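Effector protein hopAB3 (Pseudomonas syringae pv. maculicola, PDB 3TJY) acts, through this Pto-binding domain, as a type III effector that host Pto recognises, triggering immunity in resistant tomato and promoting virulence in susceptible plants. Local coordinates at residues A[9-14]-A[71-76]; A[26-31]-A[35-40]; A[46-49]-A[53-56]. All blocks are in the same frame, centred on the assembly; numbering follows the deposited sequence.

Interaction 1 (A[9-14]-A[71-76]); sequences RIVQQL and EALRRA
Ala72 is the first residue of 71-76 to meet the other helix: its CB lies 4.0 Å from Val11 CG2. On the Ala72 side only a methyl intervenes, and it meets the valine; the helices come close, with the CA atoms of Val11 and Leu73 7.1 Å apart. On Val11, CG1 stands anti to the backbone N (chi1 172°), which leaves CG2, beside that N, as the branch that meets Ala72 and Leu73. Leu73 follows. Its CD2 reaches the same valine methyl, 4.1 Å from Val11 CG2, so that one methyl is shared by two consecutive residues. The valine and leucine side chains slip past each other in opposite directions rather than meeting head on. Leu73 CD2 also has Leu14 CD1 at 4.6 Å, a looser neighbour. Further along, Ala76 turns its CB to Val11 CG1 at 4.7 Å, where the packing thins out toward solvent. On the far side of 9-14, Arg9 NH2 donates to Gln12 OE1 (2.8 Å) from above the amide plane. The contact is thus a small, purely apolar seam between the first and last helices of the bundle. Leu21 of helix 21-32 and Leu69, a turn earlier on helix 64-77, also pack on Val11, while Leu14 continues inward against Val46 and Phe47 of helix 41-50.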
loop_
_atom_site.group_PDB
_atom_site.type_symbol
_atom_site.label_atom_id
_atom_site.label_comp_id
_atom_site.label_asym_id
_atom_site.label_seq_id
_atom_site.Cartn_x
_atom_site.Cartn_y
_atom_site.Cartn_z
ATOM N N ARG A 9 -9.135 -2.586 -3.373
ATOM C CA ARG A 9 -8.639 -3.847 -3.916
ATOM C C ARG A 9 -7.246 -4.166 -3.344
ATOM O O ARG A 9 -6.941 -5.320 -3.036
ATOM C CB ARG A 9 -8.596 -3.780 -5.450
ATOM C CG ARG A 9 -7.909 -4.946 -6.133
ATOM C CD ARG A 9 -8.608 -6.262 -5.825
ATOM N NE ARG A 9 -8.271 -7.304 -6.792
ATOM C CZ ARG A 9 -8.492 -8.599 -6.593
ATOM N NH1 ARG A 9 -8.159 -9.485 -7.524
ATOM N NH2 ARG A 9 -9.038 -9.009 -5.457
ATOM N N ILE A 10 -6.404 -3.146 -3.192
ATOM C CA ILE A 10 -5.095 -3.355 -2.568
ATOM C C ILE A 10 -5.291 -3.910 -1.157
ATOM O O ILE A 10 -4.669 -4.898 -0.777
ATOM C CB ILE A 10 -4.250 -2.051 -2.541
ATOM C CG1 ILE A 10 -3.922 -1.603 -3.966
ATOM C CG2 ILE A 10 -2.938 -2.273 -1.801
ATOM C CD1 ILE A 10 -3.293 -0.163 -4.040
ATOM N N VAL A 11 -6.143 -3.261 -0.373
ATOM C CA VAL A 11 -6.390 -3.727 0.983
ATOM C C VAL A 11 -6.933 -5.156 0.969
ATOM O O VAL A 11 -6.478 -5.992 1.733
ATOM C CB VAL A 11 -7.316 -2.764 1.737
ATOM C CG1 VAL A 11 -7.750 -3.352 3.096
ATOM C CG2 VAL A 11 -6.609 -1.416 1.914
ATOM N N GLN A 12 -7.908 -5.425 0.099
ATOM C CA GLN A 12 -8.457 -6.772 -0.055
ATOM C C GLN A 12 -7.373 -7.800 -0.343
ATOM O O GLN A 12 -7.360 -8.886 0.237
ATOM C CB GLN A 12 -9.448 -6.793 -1.232
ATOM C CG GLN A 12 -9.920 -8.183 -1.641
ATOM C CD GLN A 12 -10.825 -8.140 -2.876
ATOM O OE1 GLN A 12 -10.602 -7.344 -3.795
ATOM N NE2 GLN A 12 -11.849 -8.991 -2.896
ATOM N N GLN A 13 -6.515 -7.478 -1.308
ATOM C CA GLN A 13 -5.452 -8.394 -1.691
ATOM C C GLN A 13 -4.426 -8.585 -0.570
ATOM O O GLN A 13 -3.880 -9.687 -0.409
ATOM C CB GLN A 13 -4.771 -7.901 -2.951
ATOM C CG GLN A 13 -5.628 -8.022 -4.201
ATOM C CD GLN A 13 -4.880 -7.516 -5.412
ATOM O OE1 GLN A 13 -4.385 -6.408 -5.411
ATOM N NE2 GLN A 13 -4.760 -8.354 -6.434
ATOM N N LEU A 14 -4.135 -7.520 0.177
ATOM C CA LEU A 14 -3.237 -7.650 1.339
ATOM C C LEU A 14 -3.813 -8.602 2.386
ATOM O O LEU A 14 -3.110 -9.478 2.897
ATOM C CB LEU A 14 -2.966 -6.277 1.971
ATOM C CG LEU A 14 -2.032 -5.381 1.155
ATOM C CD1 LEU A 14 -2.031 -3.950 1.688
ATOM C CD2 LEU A 14 -0.620 -5.956 1.110
ATOM N N GLU A 71 -5.680 6.529 3.033
ATOM C CA GLU A 71 -7.015 6.685 3.614
ATOM C C GLU A 71 -7.627 5.339 3.954
ATOM O O GLU A 71 -8.217 5.169 5.028
ATOM C CB GLU A 71 -7.941 7.439 2.651
ATOM C CG GLU A 71 -7.537 8.895 2.489
ATOM C CD GLU A 71 -8.300 9.581 1.365
ATOM O OE1 GLU A 71 -9.077 8.884 0.662
ATOM O OE2 GLU A 71 -8.103 10.800 1.197
ATOM N N ALA A 72 -7.505 4.389 3.028
ATOM C CA ALA A 72 -8.105 3.072 3.218
ATOM C C ALA A 72 -7.456 2.298 4.363
ATOM O O ALA A 72 -8.146 1.629 5.139
ATOM C CB ALA A 72 -8.030 2.276 1.922
ATOM N N LEU A 73 -6.127 2.353 4.450
ATOM C CA LEU A 73 -5.441 1.674 5.547
ATOM C C LEU A 73 -5.799 2.285 6.879
ATOM O O LEU A 73 -5.967 1.580 7.871
ATOM C CB LEU A 73 -3.912 1.706 5.340
ATOM C CG LEU A 73 -3.441 0.823 4.193
ATOM C CD1 LEU A 73 -1.999 1.185 3.846
ATOM C CD2 LEU A 73 -3.563 -0.665 4.550
ATOM N N ARG A 74 -5.908 3.610 6.928
ATOM C CA ARG A 74 -6.271 4.265 8.185
ATOM C C ARG A 74 -7.675 3.881 8.642
ATOM O O ARG A 74 -7.898 3.603 9.824
ATOM C CB ARG A 74 -6.144 5.787 8.066
ATOM C CG ARG A 74 -6.822 6.561 9.190
ATOM C CD ARG A 74 -6.543 8.059 9.066
ATOM N NE ARG A 74 -6.963 8.583 7.767
ATOM C CZ ARG A 74 -6.650 9.798 7.328
ATOM N NH1 ARG A 74 -7.060 10.206 6.130
ATOM N NH2 ARG A 74 -5.915 10.601 8.089
ATOM N N ARG A 75 -8.615 3.852 7.703
ATOM C CA ARG A 75 -9.994 3.513 8.056
ATOM C C ARG A 75 -10.095 2.056 8.480
ATOM O O ARG A 75 -10.796 1.736 9.446
ATOM C CB ARG A 75 -10.936 3.791 6.884
ATOM C CG ARG A 75 -12.401 3.485 7.211
ATOM C CD ARG A 75 -13.332 4.225 6.250
ATOM N NE ARG A 75 -13.253 5.675 6.448
ATOM C CZ ARG A 75 -12.696 6.530 5.587
ATOM N NH1 ARG A 75 -12.167 6.104 4.454
ATOM N NH2 ARG A 75 -12.668 7.830 5.878
ATOM N N ALA A 76 -9.388 1.181 7.776
ATOM C CA ALA A 76 -9.398 -0.249 8.140
ATOM C C ALA A 76 -8.760 -0.508 9.499
ATOM O O ALA A 76 -9.158 -1.429 10.228
ATOM C CB ALA A 76 -8.726 -1.074 7.080
#

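Interaction 2 (A[26-31]-A[35-40]); sequences TMFRNM and EEMILS. With SO4 (sulfate ion), chain B.
Asn30 O accepts a hydrogen bond from Glu35 N (2.9 Å, 162° at the hydrogen) as the chain leaves helix 21-32 and doubles back, and the returning loop passes so close that the CA atoms of Met27 and Met37 are 5.6 Å apart. Met31 CA adds a CA-H...O contact to Glu35 O at 3.2 Å, and a water bridges Met27 O and Glu35 O. Over the turn, the Asn30 amide and the Glu35 carboxylate lie stacked with their planes almost parallel, Glu35 OE1 being 3.8 Å from Asn30 CB. Deeper in, Met37 fills the angle between helix and loop; like the other methionines here it is selenomethionine, selenium standing in for the natural sulfur. Its CG, anti to the carbonyl carbon (chi1 -64°), touches both Met27 CB and Met31 CB, 3.7 Å from the latter. The chain runs extended through chi2 (-179°) to put SE at the edge of the Phe28 ring, near its plane and 4.3 Å from CD1; the bend at chi3 then swings CE toward the Met31 side chain, which Met37 crosses at about a right angle. Met27 is deposited in two conformers, so the placing of its SE and methyl beside Ile38 is less certain. Away from the loop, a sulfate, probably from the crystallisation liquor, sits at the edge of the Arg29 guanidinium, near its plane: NE donates to O3 (2.7 Å) and NH2 to O2 (2.9 Å), with Arg25 NE as a further donor. Beyond Leu39, Ser40 N-caps helix 41-50. Chemically, the turn is tied by one direct backbone bond, supplemented by a water that can donate to Met27 O and Glu35 O, while selenomethionine side chains pack its inner side; Ile38 N is buried here without a partner in the model.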
loop_
_atom_site.group_PDB
_atom_site.type_symbol
_atom_site.label_atom_id
_atom_site.label_comp_id
_atom_site.label_asym_id
_atom_site.label_seq_id
_atom_site.Cartn_x
_atom_site.Cartn_y
_atom_site.Cartn_z
ATOM N N THR A 26 1.698 1.298 8.991
ATOM C CA THR A 26 2.917 1.916 9.493
ATOM C C THR A 26 4.010 1.923 8.416
ATOM O O THR A 26 4.655 2.942 8.178
ATOM C CB THR A 26 3.394 1.182 10.748
ATOM O OG1 THR A 26 2.390 1.297 11.766
ATOM C CG2 THR A 26 4.716 1.755 11.279
HETATM N N MSE A 27 4.206 0.760 7.794
HETATM C CA MSE A 27 5.187 0.589 6.722
HETATM C C MSE A 27 4.966 1.609 5.613
HETATM O O MSE A 27 5.904 2.276 5.172
HETATM C CB MSE A 27 5.075 -0.814 6.110
HETATM C CG MSE A 27 5.156 -1.951 7.102
HETATM SE SE MSE A 27 6.641 -3.123 6.681
HETATM C CE MSE A 27 8.046 -1.822 7.090
ATOM N N PHE A 28 3.717 1.709 5.167
ATOM C CA PHE A 28 3.351 2.549 4.034
ATOM C C PHE A 28 3.577 4.015 4.367
ATOM O O PHE A 28 4.037 4.771 3.527
ATOM C CB PHE A 28 1.917 2.309 3.597
ATOM C CG PHE A 28 1.563 2.975 2.297
ATOM C CD1 PHE A 28 2.236 2.648 1.138
ATOM C CD2 PHE A 28 0.561 3.931 2.242
ATOM C CE1 PHE A 28 1.904 3.246 -0.079
ATOM C CE2 PHE A 28 0.216 4.531 1.035
ATOM C CZ PHE A 28 0.890 4.187 -0.132
ATOM N N ARG A 29 3.260 4.413 5.595
ATOM C CA ARG A 29 3.568 5.773 6.041
ATOM C C ARG A 29 5.061 6.056 5.884
ATOM O O ARG A 29 5.459 7.093 5.358
ATOM C CB ARG A 29 3.159 5.975 7.503
ATOM C CG ARG A 29 3.324 7.402 7.993
ATOM C CD ARG A 29 2.996 7.511 9.482
ATOM N NE ARG A 29 1.630 7.073 9.727
ATOM C CZ ARG A 29 1.291 6.049 10.503
ATOM N NH1 ARG A 29 2.213 5.366 11.160
ATOM N NH2 ARG A 29 0.014 5.732 10.640
ATOM N N ASN A 30 5.883 5.120 6.343
ATOM C CA ASN A 30 7.333 5.244 6.232
ATOM C C ASN A 30 7.808 5.231 4.779
ATOM O O ASN A 30 8.758 5.935 4.427
ATOM C CB ASN A 30 8.017 4.125 7.008
ATOM C CG ASN A 30 7.790 4.231 8.495
ATOM O OD1 ASN A 30 7.567 5.323 9.024
ATOM N ND2 ASN A 30 7.856 3.094 9.184
HETATM N N MSE A 31 7.148 4.433 3.948
HETATM C CA MSE A 31 7.464 4.374 2.517
HETATM C C MSE A 31 7.266 5.743 1.886
HETATM O O MSE A 31 8.112 6.220 1.121
HETATM C CB MSE A 31 6.584 3.344 1.808
HETATM C CG MSE A 31 6.734 3.329 0.290
HETATM SE SE MSE A 31 8.432 2.524 -0.303
HETATM C CE MSE A 31 8.296 2.980 -2.183
ATOM N N GLU A 35 11.278 5.532 3.093
ATOM C CA GLU A 35 11.941 4.365 3.674
ATOM C C GLU A 35 11.381 3.068 3.092
ATOM O O GLU A 35 10.173 2.842 3.122
ATOM C CB GLU A 35 11.779 4.371 5.197
ATOM C CG GLU A 35 11.904 5.751 5.831
ATOM C CD GLU A 35 11.624 5.740 7.330
ATOM O OE1 GLU A 35 11.638 4.643 7.933
ATOM O OE2 GLU A 35 11.384 6.829 7.906
ATOM N N GLU A 36 12.256 2.218 2.558
ATOM C CA GLU A 36 11.825 0.933 2.004
ATOM C C GLU A 36 10.941 0.175 2.972
ATOM O O GLU A 36 11.198 0.166 4.178
ATOM C CB GLU A 36 13.024 0.039 1.717
ATOM C CG GLU A 36 13.839 0.411 0.513
ATOM C CD GLU A 36 14.941 -0.593 0.283
ATOM O OE1 GLU A 36 15.827 -0.710 1.158
ATOM O OE2 GLU A 36 14.903 -1.284 -0.752
HETATM N N MSE A 37 9.925 -0.493 2.437
HETATM C CA MSE A 37 9.109 -1.380 3.252
HETATM C C MSE A 37 9.746 -2.762 3.349
HETATM O O MSE A 37 10.385 -3.233 2.409
HETATM C CB MSE A 37 7.695 -1.492 2.684
HETATM C CG MSE A 37 6.916 -0.191 2.703
HETATM SE SE MSE A 37 5.135 -0.462 2.000
HETATM C CE MSE A 37 5.525 -0.426 0.175
ATOM N N ILE A 38 9.562 -3.396 4.499
ATOM C CA ILE A 38 9.993 -4.764 4.731
ATOM C C ILE A 38 8.794 -5.684 4.561
ATOM O O ILE A 38 8.003 -5.871 5.489
ATOM C CB ILE A 38 10.558 -4.919 6.147
ATOM C CG1 ILE A 38 11.765 -3.995 6.330
ATOM C CG2 ILE A 38 10.949 -6.367 6.414
ATOM C CD1 ILE A 38 12.514 -4.218 7.613
ATOM N N LEU A 39 8.649 -6.248 3.368
ATOM C CA LEU A 39 7.437 -6.985 3.028
ATOM C C LEU A 39 7.694 -8.457 2.817
ATOM O O LEU A 39 8.793 -8.849 2.412
ATOM C CB LEU A 39 6.819 -6.417 1.749
ATOM C CG LEU A 39 6.431 -4.943 1.769
ATOM C CD1 LEU A 39 5.987 -4.514 0.365
ATOM C CD2 LEU A 39 5.342 -4.682 2.815
ATOM N N SER A 40 6.676 -9.276 3.072
ATOM C CA SER A 40 6.741 -10.677 2.672
ATOM C C SER A 40 6.702 -10.727 1.151
ATOM O O SER A 40 6.291 -9.760 0.509
ATOM C CB SER A 40 5.571 -11.473 3.245
ATOM O OG SER A 40 4.367 -11.119 2.592
HETATM S S SO4 B . -1.963 8.151 8.796
HETATM O O1 SO4 B . -2.302 8.619 7.465
HETATM O O2 SO4 B . -2.098 6.704 8.870
HETATM O O3 SO4 B . -0.579 8.523 9.066
HETATM O O4 SO4 B . -2.867 8.767 9.758
HETATM O O HOH W 1 8.484 1.556 5.216
#

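Interaction 3 (A[46-49]-A[53-56]); sequences VFLQ and DMLP
Phe47 and Met54 make the Met-aromatic part of this contact. Met54 is a selenomethionine whose CG stands anti to the backbone N (chi1 177°), and this extended start carries SE across to helix 41-50, in the conformer described 5.0 Å from the centroid of the Phe47 ring. The direction lies 50° off the ring normal, so the approach is oblique. Met54 was modelled in two conformers, and in this one the methyl lies only 3.3 Å from Phe47 CB with an unfavourable final torsion, so the exact place of CE is doubtful. Apolar packing makes up the rest. Leu48 CD2 is 3.9 Å from the same Met54 methyl, with that reservation, and 4.2 Å from Leu55 CG, and Leu48 runs at about a right angle to both side chains. Towards the inside, Phe47 also meets Leu14, Ile24 and Phe28, and Met54 meets Met31, Met37 and Ile59, so the pair belongs to the common core, whereas Leu48 and Leu55 lie nearer the surface. Helix 41-50 and the short helix 54-57 therefore pack against each other here without any hydrogen bond between the two segments. What joins them is dispersion between selenium, in place of methionine's sulfur, an aromatic ring and branched aliphatic carbons, an attraction with little directional demand, which is consistent with Met54 being modelled in two conformers.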
loop_
_atom_site.group_PDB
_atom_site.type_symbol
_atom_site.label_atom_id
_atom_site.label_comp_id
_atom_site.label_asym_id
_atom_site.label_seq_id
_atom_site.Cartn_x
_atom_site.Cartn_y
_atom_site.Cartn_z
ATOM N N VAL A 46 1.632 -7.899 -4.061
ATOM C CA VAL A 46 0.449 -7.040 -4.101
ATOM C C VAL A 46 0.818 -5.611 -4.453
ATOM O O VAL A 46 0.205 -5.003 -5.326
ATOM C CB VAL A 46 -0.309 -7.022 -2.759
ATOM C CG1 VAL A 46 -1.441 -5.977 -2.800
ATOM C CG2 VAL A 46 -0.861 -8.409 -2.455
ATOM N N PHE A 47 1.819 -5.069 -3.772
ATOM C CA PHE A 47 2.241 -3.705 -4.036
ATOM C C PHE A 47 2.707 -3.520 -5.481
ATOM O O PHE A 47 2.385 -2.509 -6.113
ATOM C CB PHE A 47 3.303 -3.254 -3.019
ATOM C CG PHE A 47 2.704 -2.662 -1.783
ATOM C CD1 PHE A 47 2.367 -1.318 -1.748
ATOM C CD2 PHE A 47 2.427 -3.448 -0.682
ATOM C CE1 PHE A 47 1.770 -0.761 -0.638
ATOM C CE2 PHE A 47 1.835 -2.893 0.459
ATOM C CZ PHE A 47 1.500 -1.548 0.466
ATOM N N LEU A 48 3.436 -4.505 -6.009
ATOM C CA LEU A 48 3.942 -4.403 -7.381
ATOM C C LEU A 48 2.822 -4.397 -8.414
ATOM O O LEU A 48 3.009 -3.910 -9.530
ATOM C CB LEU A 48 4.937 -5.525 -7.705
ATOM C CG LEU A 48 6.302 -5.472 -7.013
ATOM C CD1 LEU A 48 7.148 -6.700 -7.343
ATOM C CD2 LEU A 48 7.060 -4.170 -7.377
ATOM N N GLN A 49 1.674 -4.966 -8.068
ATOM C CA GLN A 49 0.550 -4.975 -9.009
ATOM C C GLN A 49 -0.027 -3.578 -9.168
ATOM O O GLN A 49 -0.719 -3.303 -10.155
ATOM C CB GLN A 49 -0.576 -5.902 -8.539
ATOM C CG GLN A 49 -0.238 -7.362 -8.505
ATOM C CD GLN A 49 -1.398 -8.221 -8.033
ATOM O OE1 GLN A 49 -2.506 -8.120 -8.553
ATOM N NE2 GLN A 49 -1.145 -9.075 -7.036
ATOM N N ASP A 53 6.566 0.884 -10.187
ATOM C CA ASP A 53 7.899 1.466 -10.153
ATOM C C ASP A 53 8.451 1.557 -8.735
ATOM O O ASP A 53 9.485 2.190 -8.521
ATOM C CB ASP A 53 7.882 2.880 -10.742
ATOM C CG ASP A 53 7.440 2.909 -12.183
ATOM O OD1 ASP A 53 7.917 2.075 -12.975
ATOM O OD2 ASP A 53 6.620 3.785 -12.529
HETATM N N MSE A 54 7.792 0.917 -7.777
HETATM C CA MSE A 54 8.120 1.136 -6.364
HETATM C C MSE A 54 9.572 0.820 -5.994
HETATM O O MSE A 54 10.207 1.572 -5.250
HETATM C CB MSE A 54 7.173 0.347 -5.463
HETATM C CG MSE A 54 7.495 0.452 -3.981
HETATM SE SE MSE A 54 6.282 -0.713 -2.989
HETATM C CE MSE A 54 5.817 -1.819 -4.509
ATOM N N LEU A 55 10.104 -0.289 -6.500
ATOM C CA LEU A 55 11.450 -0.682 -6.084
ATOM C C LEU A 55 12.556 0.303 -6.476
ATOM O O LEU A 55 13.349 0.702 -5.622
ATOM C CB LEU A 55 11.776 -2.136 -6.454
ATOM C CG LEU A 55 10.828 -3.162 -5.823
ATOM C CD1 LEU A 55 11.288 -4.590 -6.072
ATOM C CD2 LEU A 55 10.673 -2.923 -4.315
ATOM N N PRO A 56 12.626 0.698 -7.759
ATOM C CA PRO A 56 13.647 1.687 -8.114
ATOM C C PRO A 56 13.234 3.132 -7.818
ATOM O O PRO A 56 14.117 3.972 -7.665
ATOM C CB PRO A 56 13.824 1.487 -9.626
ATOM C CG PRO A 56 12.483 0.950 -10.081
ATOM C CD PRO A 56 12.013 0.081 -8.949
#

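In the fold
The three contacts share one hydrophobic core of a small helical bundle. Interaction 1, between the chain's first and last helices, encloses interactions 2 and 3 in sequence, and its centre lies about 14 Å from that of interaction 2 and about 16 Å from that of interaction 3. Leu73 CD1 reaches Phe28 CB at 4.1 Å, joining interactions 1 and 2; Leu14 CD2 lies 4.0 Å from Phe47 CE2, joining 1 and 3, and, at a separate point, Gln13 NE2 probably bonds to Gln49 OE1. Interactions 2 and 3, about 12 Å apart between centres, meet where Met37 CE lies 3.8 Å from Phe47 CD1. The sulfate bound by Arg29 lies apart from these apolar contacts.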